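PDB 4Q34: AB hydrolase-1 domain-containing protein from Parabacteroides distasonis, which probably acts as an esterase of the alpha/beta hydrolase family, although its substrate is not known. Local coordinates for residues 228-231 and 232-235; 284-288 and 289-293. All blocks are in the same frame, centred on the assembly; numbering follows the deposited sequence.

Contact 1 (228-231 and 232-235)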
loop_
_atom_site.group_PDB
_atom_site.type_symbol
_atom_site.label_atom_id
_atom_site.label_comp_id
_atom_site.label_asym_id
_atom_site.label_seq_id
_atom_site.Cartn_x
_atom_site.Cartn_y
_atom_site.Cartn_z
ATOM N N GLU A 228 2.870 -1.301 33.910
ATOM C CA GLU A 228 3.318 -0.362 34.910
ATOM C C GLU A 228 4.447 0.465 34.307
ATOM O O GLU A 228 5.354 -0.084 33.661
ATOM C CB GLU A 228 3.755 -1.088 36.178
ATOM C CG GLU A 228 2.594 -1.618 37.000
ATOM C CD GLU A 228 3.054 -2.348 38.253
ATOM O OE1 GLU A 228 3.577 -3.466 38.109
ATOM O OE2 GLU A 228 2.916 -1.809 39.368
ATOM N N VAL A 229 4.357 1.783 34.482
ATOM C CA VAL A 229 5.381 2.725 33.996
ATOM C C VAL A 229 5.736 3.679 35.141
ATOM O O VAL A 229 4.952 3.866 36.062
ATOM C CB VAL A 229 4.904 3.523 32.770
ATOM C CG1 VAL A 229 4.400 2.592 31.664
ATOM C CG2 VAL A 229 3.789 4.504 33.132
ATOM N N PRO A 230 6.921 4.283 35.106
ATOM C CA PRO A 230 7.238 5.236 36.164
ATOM C C PRO A 230 6.244 6.414 36.190
ATOM O O PRO A 230 5.675 6.765 35.147
ATOM C CB PRO A 230 8.651 5.764 35.766
ATOM C CG PRO A 230 9.192 4.690 34.854
ATOM C CD PRO A 230 8.023 4.144 34.118
HETATM N N MSE A 231 6.091 7.012 37.364
HETATM C CA MSE A 231 5.120 8.122 37.539
HETATM C C MSE A 231 5.418 9.217 36.549
HETATM O O MSE A 231 4.507 9.778 35.958
HETATM C CB MSE A 231 5.127 8.588 38.997
HETATM C CG MSE A 231 4.190 9.772 39.249
HETATM SE SE MSE A 231 2.325 9.280 38.783
HETATM C CE MSE A 231 1.904 8.491 40.555
ATOM N N SER A 232 6.687 9.559 36.324
ATOM C CA SER A 232 6.955 10.666 35.385
ATOM C C SER A 232 6.553 10.369 33.946
ATOM O O SER A 232 6.237 11.290 33.175
ATOM C CB SER A 232 8.450 11.078 35.436
ATOM O OG SER A 232 9.255 10.105 34.797
ATOM N N VAL A 233 6.536 9.096 33.573
ATOM C CA VAL A 233 6.100 8.666 32.262
ATOM C C VAL A 233 4.558 8.716 32.193
ATOM O O VAL A 233 3.993 9.219 31.227
ATOM C CB VAL A 233 6.660 7.276 31.933
ATOM C CG1 VAL A 233 6.083 6.759 30.644
ATOM C CG2 VAL A 233 8.180 7.357 31.835
ATOM N N PHE A 234 3.918 8.223 33.236
ATOM C CA PHE A 234 2.445 8.301 33.323
ATOM C C PHE A 234 1.981 9.737 33.161
ATOM O O PHE A 234 1.012 9.983 32.439
ATOM C CB PHE A 234 1.961 7.716 34.638
ATOM C CG PHE A 234 0.450 7.688 34.772
ATOM C CD1 PHE A 234 -0.303 6.840 33.961
ATOM C CD2 PHE A 234 -0.200 8.498 35.704
ATOM C CE1 PHE A 234 -1.674 6.774 34.085
ATOM C CE2 PHE A 234 -1.603 8.446 35.825
ATOM C CZ PHE A 234 -2.315 7.583 35.017
HETATM N N MSE A 235 2.701 10.684 33.777
HETATM C CA MSE A 235 2.316 12.107 33.685
HETATM C C MSE A 235 2.372 12.642 32.279
HETATM O O MSE A 235 1.722 13.653 31.973
HETATM C CB MSE A 235 3.169 13.019 34.586
HETATM C CG MSE A 235 2.996 12.701 36.060
HETATM SE SE MSE A 235 1.162 13.084 36.744
HETATM C CE MSE A 235 1.080 14.970 36.133
#
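The ring of F234 is met obliquely by the selenium of M231. SE lies 4.1 Å from F234 CD2; seen from the ring centroid it is 71° off the normal, a Met-aromatic contact of a selenomethionine three residues earlier. It forms across the first turn of the short helix 231-234, which starts straight after strand 226-229 with P230 as its N-cap residue. M231 CG stands anti to its own N (chi1 178°), and the bend at chi2 brings the selenium round beside F234; chi3 sets only the terminal methyl. P207 of strand 204-207 touches both M231 and F234, while M275 and L276 of helix 257-277 pack on the phenylalanine, which is the buried residue here.

V229, the last strand residue, turns its side chain toward the helix: its CG2 is 4.0 Å from F234 CB, the two side chains crossing at about a right angle, and its CB is 4.0 Å from V233 CG1. The P230 ring lies alongside V233, CD 3.9 Å from V233 CG2, both pointing the same way. Two backbone bonds of the alpha-helical pattern hold the turn: M235 N to M231 O, 3.0 Å, and F234 N to P230 O. The latter is nearly straight at 168°, and the same P230 O takes a second, weak bond from V233 N at 2.9 Å.

Contact 2 (284-288 and 289-293); sequences TVIHL and PEVGL
H287 turns its CG anti to the backbone N (chi1 -178°), while E290 has CG anti to its own carbonyl carbon and a chain extended beyond it; together these bring imidazole and carboxylate into contact. H287 ND1 donates to E290 OE2 at 2.7 Å, a His-carboxylate bond in the ring plane. The carboxylate is turned 89° to the ring, and OE2 accepts the bond on its anti side, with ND1 34° out of the carboxylate plane. One ring face carries P289, whose CD sits 3.7 Å from the ring centroid in a CH-pi contact, so the 3-10 turn engages both ring edge and face.

E290 N closes that turn on H287 O at 2.9 Å. Next, L288 O accepts from V291 N at 2.9 Å and from L293 N at 3.2 Å, from opposite faces of its plane. With G292 N on P289 O, the L293 N bond completes a Schellman motif around left-handed G292. V291 CG2 also packs 3.8 Å from I286 CG2.

The turn ends strand 283-287, which pairs in parallel with strand 242-246. L288, V291 and L293 touch L312 of helix 306-319, whereas H287 meets L266 of helix 257-277.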
loop_
_atom_site.group_PDB
_atom_site.type_symbol
_atom_site.label_atom_id
_atom_site.label_comp_id
_atom_site.label_asym_id
_atom_site.label_seq_id
_atom_site.Cartn_x
_atom_site.Cartn_y
_atom_site.Cartn_z
ATOM N N THR A 284 -11.038 11.754 27.470
ATOM C CA THR A 284 -12.490 11.542 27.318
ATOM C C THR A 284 -12.673 10.158 26.747
ATOM O O THR A 284 -11.997 9.787 25.780
ATOM C CB THR A 284 -13.063 12.585 26.343
ATOM O OG1 THR A 284 -12.804 13.911 26.842
ATOM C CG2 THR A 284 -14.562 12.424 26.164
ATOM N N VAL A 285 -13.586 9.391 27.341
ATOM C CA VAL A 285 -13.946 8.110 26.814
ATOM C C VAL A 285 -15.415 8.133 26.454
ATOM O O VAL A 285 -16.229 8.467 27.298
ATOM C CB VAL A 285 -13.689 6.996 27.816
ATOM C CG1 VAL A 285 -14.060 5.647 27.223
ATOM C CG2 VAL A 285 -12.228 7.016 28.248
ATOM N N ILE A 286 -15.712 7.804 25.201
ATOM C CA ILE A 286 -17.073 7.834 24.671
ATOM C C ILE A 286 -17.492 6.455 24.207
ATOM O O ILE A 286 -16.837 5.852 23.352
ATOM C CB ILE A 286 -17.145 8.841 23.520
ATOM C CG1 ILE A 286 -17.051 10.248 24.110
ATOM C CG2 ILE A 286 -18.447 8.669 22.749
ATOM C CD1 ILE A 286 -16.763 11.315 23.115
ATOM N N HIS A 287 -18.586 5.951 24.771
ATOM C CA HIS A 287 -19.164 4.713 24.347
ATOM C C HIS A 287 -20.289 5.126 23.426
ATOM O O HIS A 287 -21.280 5.754 23.856
ATOM C CB HIS A 287 -19.674 3.929 25.552
ATOM C CG HIS A 287 -20.251 2.592 25.209
ATOM N ND1 HIS A 287 -21.248 2.011 25.962
ATOM C CD2 HIS A 287 -20.019 1.745 24.179
ATOM C CE1 HIS A 287 -21.592 0.852 25.426
ATOM N NE2 HIS A 287 -20.856 0.662 24.350
ATOM N N LEU A 288 -20.144 4.791 22.155
ATOM C CA LEU A 288 -20.943 5.415 21.122
ATOM C C LEU A 288 -22.478 5.314 21.368
ATOM O O LEU A 288 -23.166 6.283 21.143
ATOM C CB LEU A 288 -20.528 4.894 19.750
ATOM C CG LEU A 288 -19.116 5.281 19.247
ATOM C CD1 LEU A 288 -18.734 4.579 17.930
ATOM C CD2 LEU A 288 -19.140 6.764 19.030
ATOM N N PRO A 289 -22.993 4.183 21.840
ATOM C CA PRO A 289 -24.472 4.112 22.038
ATOM C C PRO A 289 -24.992 5.116 23.044
ATOM O O PRO A 289 -26.130 5.610 22.936
ATOM C CB PRO A 289 -24.699 2.699 22.559
ATOM C CG PRO A 289 -23.553 1.922 22.038
ATOM C CD PRO A 289 -22.378 2.858 21.925
ATOM N N GLU A 290 -24.142 5.452 24.004
ATOM C CA GLU A 290 -24.511 6.427 24.998
ATOM C C GLU A 290 -24.524 7.869 24.464
ATOM O O GLU A 290 -25.048 8.757 25.145
ATOM C CB GLU A 290 -23.619 6.246 26.232
ATOM C CG GLU A 290 -23.756 4.847 26.859
ATOM C CD GLU A 290 -22.732 4.618 27.963
ATOM O OE1 GLU A 290 -22.476 5.567 28.720
ATOM O OE2 GLU A 290 -22.167 3.513 28.072
ATOM N N VAL A 291 -24.018 8.108 23.256
ATOM C CA VAL A 291 -24.162 9.430 22.591
ATOM C C VAL A 291 -25.037 9.358 21.312
ATOM O O VAL A 291 -24.949 10.218 20.429
ATOM C CB VAL A 291 -22.803 10.138 22.312
ATOM C CG1 VAL A 291 -22.066 10.380 23.616
ATOM C CG2 VAL A 291 -21.921 9.342 21.344
ATOM N N GLY A 292 -25.860 8.319 21.221
ATOM C CA GLY A 292 -26.868 8.224 20.187
ATOM C C GLY A 292 -26.506 7.459 18.932
ATOM O O GLY A 292 -27.302 7.412 18.003
ATOM N N LEU A 293 -25.320 6.836 18.892
ATOM C CA LEU A 293 -24.926 6.002 17.756
ATOM C C LEU A 293 -24.947 4.506 18.128
ATOM O O LEU A 293 -24.222 4.053 19.022
ATOM C CB LEU A 293 -23.523 6.409 17.278
ATOM C CG LEU A 293 -23.343 7.721 16.510
ATOM C CD1 LEU A 293 -23.747 8.932 17.307
ATOM C CD2 LEU A 293 -21.883 7.849 16.050
#

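Followed from the N terminus, the chain reaches contact 1 first, and contact 2 opens only after contact 1 has closed, so the two are in series and neither nest nor cross. Each closes a tight local turn where a strand gives out: 228-235 passes from the small parallel sheet of strands 204-207 and 226-229 into a short helix, and 284-293 leaves the main sheet for the loop before helix 306-319. Between them run strand 242-246 and helix 257-277. That helix is a neighbour of both, touched by F234 in contact 1 and by V285 and H287 in contact 2. The contact centres lie about 28 Å apart.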